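PDB 5ZHB: cellobiose 2-epimerase from Caldibacillus thermoamylovorans, which catalyses the 2-epimerisation of cellobiose, inverting the configuration at C2 of the reducing-end glucose to give a mannose unit. Local coordinates for residues I50-C53 with R54-W57; T14-L17 with P18-K22. All blocks are in the same frame, centred on the assembly; numbering follows the deposited sequence.

Contact 1. Residues I50-C53 with R54-W57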
ATOM      1  N   ILE A  50       1.622  10.929   0.368  1.00 17.75           N
ATOM      2  CA  ILE A  50       1.394   9.505   0.584  1.00 19.48           C
ATOM      3  C   ILE A  50       2.298   8.953   1.694  1.00 19.18           C
ATOM      4  O   ILE A  50       1.818   8.187   2.534  1.00 19.05           O
ATOM      5  CB  ILE A  50       1.476   8.703  -0.726  1.00 19.73           C
ATOM      6  CG1 ILE A  50       0.295   9.100  -1.628  1.00 20.89           C
ATOM      7  CG2 ILE A  50       1.449   7.198  -0.413  1.00 20.24           C
ATOM      8  CD1 ILE A  50       0.312   8.505  -3.016  1.00 23.15           C
ATOM      9  N   ALA A  51       3.589   9.287   1.679  1.00 17.32           N
ATOM     10  CA  ALA A  51       4.478   8.845   2.753  1.00 18.79           C
ATOM     11  C   ALA A  51       3.884   9.216   4.117  1.00 17.02           C
ATOM     12  O   ALA A  51       3.923   8.416   5.058  1.00 17.77           O
ATOM     13  CB  ALA A  51       5.870   9.393   2.550  1.00 18.72           C
ATOM     14  N   THR A  52       3.316  10.419   4.237  1.00 19.57           N
ATOM     15  CA  THR A  52       2.804  10.887   5.525  1.00 20.60           C
ATOM     16  C   THR A  52       1.577  10.069   5.939  1.00 20.95           C
ATOM     17  O   THR A  52       1.432   9.710   7.114  1.00 21.64           O
ATOM     18  CB  THR A  52       2.495  12.396   5.477  1.00 22.46           C
ATOM     19  OG1 THR A  52       3.652  13.171   5.179  1.00 22.29           O
ATOM     20  CG2 THR A  52       1.966  12.900   6.800  1.00 25.66           C
ATOM     21  N   CYS A  53       0.655   9.830   4.996  1.00 19.46           N
ATOM     22  CA  CYS A  53      -0.442   8.914   5.233  1.00 20.03           C
ATOM     23  C   CYS A  53       0.070   7.558   5.713  1.00 19.67           C
ATOM     24  O   CYS A  53      -0.487   6.984   6.641  1.00 20.52           O
ATOM     25  CB  CYS A  53      -1.278   8.666   3.986  1.00 18.40           C
ATOM     26  SG  CYS A  53      -2.081  10.149   3.340  1.00 22.72           S
ATOM     27  N   ARG A  54       1.100   7.025   5.048  1.00 18.36           N
ATOM     28  CA  ARG A  54       1.530   5.675   5.362  1.00 19.79           C
ATOM     29  C   ARG A  54       2.132   5.624   6.764  1.00 21.30           C
ATOM     30  O   ARG A  54       1.916   4.654   7.493  1.00 21.37           O
ATOM     31  CB  ARG A  54       2.489   5.169   4.282  1.00 19.91           C
ATOM     32  CG  ARG A  54       1.717   4.809   3.013  1.00 19.59           C
ATOM     33  CD  ARG A  54       2.730   4.509   1.925  1.00 23.65           C
ATOM     34  NE  ARG A  54       1.989   4.030   0.753  1.00 25.83           N
ATOM     35  CZ  ARG A  54       2.621   3.612  -0.328  1.00 32.08           C
ATOM     36  NH1 ARG A  54       3.946   3.696  -0.408  1.00 33.75           N
ATOM     37  NH2 ARG A  54       1.924   3.084  -1.311  1.00 28.39           N
ATOM     38  N   GLN A  55       2.908   6.648   7.114  1.00 21.65           N
ATOM     39  CA  GLN A  55       3.449   6.788   8.462  1.00 22.89           C
ATOM     40  C   GLN A  55       2.313   6.814   9.494  1.00 24.02           C
ATOM     41  O   GLN A  55       2.380   6.095  10.492  1.00 23.36           O
ATOM     42  CB  GLN A  55       4.335   8.025   8.553  1.00 19.83           C
ATOM     43  CG  GLN A  55       5.600   7.938   7.734  1.00 21.77           C
ATOM     44  CD  GLN A  55       6.089   9.313   7.337  1.00 23.61           C
ATOM     45  OE1 GLN A  55       5.449  10.322   7.662  1.00 22.67           O
ATOM     46  NE2 GLN A  55       7.197   9.360   6.606  1.00 22.65           N
ATOM     47  N   LEU A  56       1.236   7.554   9.209  1.00 23.34           N
ATOM     48  CA  LEU A  56       0.112   7.634  10.122  1.00 23.71           C
ATOM     49  C   LEU A  56      -0.565   6.274  10.248  1.00 25.45           C
ATOM     50  O   LEU A  56      -0.937   5.833  11.346  1.00 25.01           O
ATOM     51  CB  LEU A  56      -0.855   8.706   9.645  1.00 21.23           C
ATOM     52  CG  LEU A  56      -2.222   8.739  10.340  1.00 23.34           C
ATOM     53  CD1 LEU A  56      -2.114   8.880  11.856  1.00 24.80           C
ATOM     54  CD2 LEU A  56      -3.010   9.880   9.760  1.00 26.00           C
ATOM     55  N   TRP A  57      -0.749   5.605   9.104  1.00 25.50           N
ATOM     56  CA  TRP A  57      -1.405   4.301   9.114  1.00 22.63           C
ATOM     57  C   TRP A  57      -0.603   3.307   9.960  1.00 20.70           C
ATOM     58  O   TRP A  57      -1.180   2.616  10.812  1.00 22.72           O
ATOM     59  CB  TRP A  57      -1.672   3.793   7.680  1.00 22.80           C
ATOM     60  CG  TRP A  57      -2.371   2.465   7.730  1.00 21.35           C
ATOM     61  CD1 TRP A  57      -3.717   2.247   7.701  1.00 22.23           C
ATOM     62  CD2 TRP A  57      -1.754   1.195   8.032  1.00 18.73           C
ATOM     63  NE1 TRP A  57      -3.973   0.918   7.902  1.00 21.51           N
ATOM     64  CE2 TRP A  57      -2.797   0.250   8.117  1.00 22.16           C
ATOM     65  CE3 TRP A  57      -0.443   0.773   8.207  1.00 20.56           C
ATOM     66  CZ2 TRP A  57      -2.555  -1.091   8.399  1.00 23.54           C
ATOM     67  CZ3 TRP A  57      -0.196  -0.561   8.454  1.00 22.36           C
ATOM     68  CH2 TRP A  57      -1.247  -1.471   8.571  1.00 22.44           C
TER
HETATM   69  O   HOH W   1       6.060  12.914   7.204  1.00 24.23           O

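Contact 2. Residues T14-L17 with P18-K22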
ATOM      1  N   THR A  14      11.617  -4.158  17.443  1.00 28.52           N
ATOM      2  CA  THR A  14      12.998  -3.863  17.814  1.00 30.95           C
ATOM      3  C   THR A  14      13.792  -3.242  16.665  1.00 32.06           C
ATOM      4  O   THR A  14      14.872  -2.733  16.925  1.00 31.55           O
ATOM      5  CB  THR A  14      13.739  -5.081  18.384  1.00 33.09           C
ATOM      6  OG1 THR A  14      14.077  -5.979  17.338  1.00 33.14           O
ATOM      7  CG2 THR A  14      12.969  -5.792  19.484  1.00 36.16           C
ATOM      8  N   HIS A  15      13.307  -3.301  15.402  1.00 28.82           N
ATOM      9  CA  HIS A  15      14.106  -2.834  14.274  1.00 26.75           C
ATOM     10  C   HIS A  15      13.294  -1.802  13.483  1.00 25.36           C
ATOM     11  O   HIS A  15      13.733  -0.659  13.350  1.00 25.54           O
ATOM     12  CB  HIS A  15      14.636  -4.029  13.474  1.00 27.76           C
ATOM     13  CG  HIS A  15      15.617  -3.704  12.398  1.00 27.73           C
ATOM     14  ND1 HIS A  15      16.667  -2.827  12.569  1.00 30.97           N
ATOM     15  CD2 HIS A  15      15.731  -4.182  11.157  1.00 23.75           C
ATOM     16  CE1 HIS A  15      17.362  -2.773  11.438  1.00 28.45           C
ATOM     17  NE2 HIS A  15      16.805  -3.604  10.575  1.00 28.10           N
ATOM     18  N   ILE A  16      12.104  -2.190  12.991  1.00 23.86           N
ATOM     19  CA  ILE A  16      11.360  -1.365  12.037  1.00 23.94           C
ATOM     20  C   ILE A  16      10.856  -0.094  12.709  1.00 24.88           C
ATOM     21  O   ILE A  16      11.173   1.013  12.278  1.00 25.86           O
ATOM     22  CB  ILE A  16      10.183  -2.124  11.378  1.00 23.77           C
ATOM     23  CG1 ILE A  16      10.670  -3.338  10.595  1.00 24.51           C
ATOM     24  CG2 ILE A  16       9.407  -1.150  10.499  1.00 25.65           C
ATOM     25  CD1 ILE A  16       9.570  -4.237  10.048  1.00 24.33           C
ATOM     26  N   LEU A  17       9.996  -0.240  13.706  1.00 21.73           N
ATOM     27  CA  LEU A  17       9.365   0.925  14.294  1.00 25.41           C
ATOM     28  C   LEU A  17      10.366   1.865  14.986  1.00 24.23           C
ATOM     29  O   LEU A  17      10.238   3.070  14.832  1.00 28.36           O
ATOM     30  CB  LEU A  17       8.235   0.484  15.207  1.00 26.04           C
ATOM     31  CG  LEU A  17       7.125  -0.303  14.504  1.00 25.02           C
ATOM     32  CD1 LEU A  17       6.097  -0.793  15.479  1.00 27.29           C
ATOM     33  CD2 LEU A  17       6.469   0.544  13.430  1.00 26.98           C
ATOM     34  N   PRO A  18      11.380   1.408  15.744  1.00 28.10           N
ATOM     35  CA  PRO A  18      12.428   2.325  16.233  1.00 28.19           C
ATOM     36  C   PRO A  18      13.151   3.110  15.141  1.00 29.13           C
ATOM     37  O   PRO A  18      13.504   4.268  15.340  1.00 27.92           O
ATOM     38  CB  PRO A  18      13.399   1.413  17.029  1.00 30.76           C
ATOM     39  CG  PRO A  18      12.554   0.223  17.416  1.00 32.51           C
ATOM     40  CD  PRO A  18      11.528   0.041  16.277  1.00 27.93           C
ATOM     41  N   PHE A  19      13.391   2.503  13.965  1.00 27.26           N
ATOM     42  CA  PHE A  19      14.060   3.227  12.896  1.00 27.01           C
ATOM     43  C   PHE A  19      13.223   4.438  12.457  1.00 27.63           C
ATOM     44  O   PHE A  19      13.737   5.553  12.353  1.00 27.17           O
ATOM     45  CB  PHE A  19      14.324   2.304  11.704  1.00 27.18           C
ATOM     46  CG  PHE A  19      14.679   3.039  10.417  1.00 23.74           C
ATOM     47  CD1 PHE A  19      13.692   3.458   9.530  1.00 22.24           C
ATOM     48  CD2 PHE A  19      16.006   3.267  10.088  1.00 23.96           C
ATOM     49  CE1 PHE A  19      14.034   4.116   8.364  1.00 21.91           C
ATOM     50  CE2 PHE A  19      16.350   3.919   8.932  1.00 22.74           C
ATOM     51  CZ  PHE A  19      15.370   4.308   8.040  1.00 23.77           C
ATOM     52  N   TRP A  20      11.917   4.213  12.238  1.00 26.60           N
ATOM     53  CA  TRP A  20      10.986   5.255  11.836  1.00 25.04           C
ATOM     54  C   TRP A  20      10.801   6.311  12.926  1.00 28.00           C
ATOM     55  O   TRP A  20      10.710   7.492  12.619  1.00 27.75           O
ATOM     56  CB  TRP A  20       9.671   4.593  11.389  1.00 24.30           C
ATOM     57  CG  TRP A  20       9.884   3.877  10.087  1.00 24.46           C
ATOM     58  CD1 TRP A  20      10.156   2.564   9.853  1.00 25.33           C
ATOM     59  CD2 TRP A  20      10.032   4.546   8.825  1.00 26.39           C
ATOM     60  NE1 TRP A  20      10.414   2.358   8.528  1.00 25.37           N
ATOM     61  CE2 TRP A  20      10.353   3.560   7.874  1.00 28.46           C
ATOM     62  CE3 TRP A  20       9.885   5.874   8.421  1.00 25.60           C
ATOM     63  CZ2 TRP A  20      10.523   3.877   6.532  1.00 33.12           C
ATOM     64  CZ3 TRP A  20      10.071   6.192   7.098  1.00 29.37           C
ATOM     65  CH2 TRP A  20      10.415   5.209   6.175  1.00 32.01           C
ATOM     66  N   ALA A  21      10.777   5.902  14.204  1.00 29.23           N
ATOM     67  CA  ALA A  21      10.722   6.853  15.313  1.00 29.77           C
ATOM     68  C   ALA A  21      11.929   7.794  15.344  1.00 28.20           C
ATOM     69  O   ALA A  21      11.763   8.956  15.706  1.00 29.23           O
ATOM     70  CB  ALA A  21      10.585   6.119  16.628  1.00 32.90           C
ATOM     71  N   LYS A  22      13.116   7.329  14.914  1.00 28.46           N
ATOM     72  CA  LYS A  22      14.304   8.161  14.857  1.00 30.11           C
ATOM     73  C   LYS A  22      14.202   9.213  13.743  1.00 32.32           C
ATOM     74  O   LYS A  22      15.089  10.059  13.613  1.00 30.75           O
ATOM     75  CB  LYS A  22      15.568   7.300  14.685  1.00 33.52           C
ATOM     76  CG  LYS A  22      16.077   6.563  15.931  1.00 39.71           C
ATOM     77  CD  LYS A  22      17.289   5.642  15.738  1.00 44.99           C
ATOM     78  CE  LYS A  22      16.940   4.208  15.363  1.00 52.66           C
ATOM     79  NZ  LYS A  22      17.795   3.549  14.355  1.00 51.38           N
TER

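Contact 1. Residues I50-C53 with R54-W57
Arg54 runs alongside Ile50, one helical turn on, and both side chains point the same way. Its CB lies near Ile50 O. CG stands beside the backbone N (chi1 -75°), and this brings it to 3.4 Å from the same oxygen. CD then passes from that carbonyl to the methyl Ile50 CG2, 3.8 Å away. From CG to NE the chain is extended, and NE comes to 3.4 Å from Ile50 CG2. At the tip, CZ lies 3.8 Å from Ile50 CG2. The methyl therefore sits over one face of the guanidinium, offset toward its rim. Beyond the turn, Arg54 makes a cation-pi contact with Phe116 and touches Tyr112, Cys373 and Tyr375.

Gln55 runs back along the preceding turn, extended beyond CG. Its CG packs 3.2 Å from Ala51 O, and its OE1 reaches toward Thr52. One water joins the two side chains, donating to Gln55 OE1 at 2.7 Å and to Thr52 OG1 at 3.2 Å. Thr52 OG1 is also hydrogen-bonded to Gly48 O. With an alanine here in place of Gln55, the water would probably lose its acceptor at OE1, and a gap is likely to open beside Ala51 and Tyr31.

Four backbone bonds carry the turn, from the N of Arg54, Gln55, Leu56 and Trp57 to the O of Ile50, Ala51, Thr52 and Cys53. The shortest is Trp57 N to Cys53 O, 2.8 Å. This is regular i to i+4 alpha-helix, here the first turns of helix 49-66, buried at this point, in the (alpha/alpha)6-barrel characteristic of the N-acylglucosamine 2-epimerase family.

Contact 2. Residues T14-L17 with P18-K22
Ile16 and Trp20 meet one turn apart on helix 2-21, their side chains crossing at a slant. The methyl Ile16 CG2 touches Trp20 CD1 at 3.8 Å. The same indole carbon lies 3.1 Å from Ile16 O, which sits at the ring edge near its plane. CG of Trp20 stands beside its own backbone N (chi1 -70°), and this turns the five-membered ring back toward Ile16. Ile16 O also accepts the backbone bond from Trp20 N, 3.3 Å long and nearly straight at 166°. One carbonyl thus meets both the main chain and the ring edge of Trp20. Phe19 adds to the aromatic patch: its CD1 lies over one face of the indole, offset toward the rim.

Pro18 has no N-H to give to the turn before, and the helix is kinked there. Its CG rests 3.8 Å from Thr14 C. Its CD is close to Leu17 CB, 3.5 Å away, largely because the peptide link joins the two residues. The preceding turn is wider, of pi type, at 14-16. The ordinary pattern resumes with Phe19 N to His15 O and with Ala21 N to Leu17 O, 3.0 Å.

Farther out, polar ends are held by other parts of the chain. Trp20 NE1 is hydrogen-bonded to Glu351 OE1. His15 NE2 is hydrogen-bonded to Glu351 O, so the same residue binds both side chains. Thr14 OG1 is bonded back to Asn10 O within the helix.

These are the last turns of helix 2-21. Trp20 reaches Phe59, and Leu17 reaches Ala62, both on helix 49-66. Trp20 also meets Ala368 and Pro374, and His15 meets Ile344, in loops that follow or precede the C-terminal helices 326-343 and 375-387.

How the contacts relate
Both contacts are local, each within a single helix, and contact 2 precedes contact 1 along the chain. Their centres lie 15 Å apart. Contact 1 is wholly buried, about 10 Å from the centre of the chain. Contact 2 is only partly buried, about 19 Å out. The chemistry follows the place. In contact 1 the helix is regular, and an arginine and a water-linked polar pair are held inside the protein. In contact 2 a proline kinks the helix near its end, and Phe19 and Trp20 are buried while Thr14 is exposed. The two helices meet farther along, where Leu17 and Trp20 touch helix 49-66 beyond contact 1.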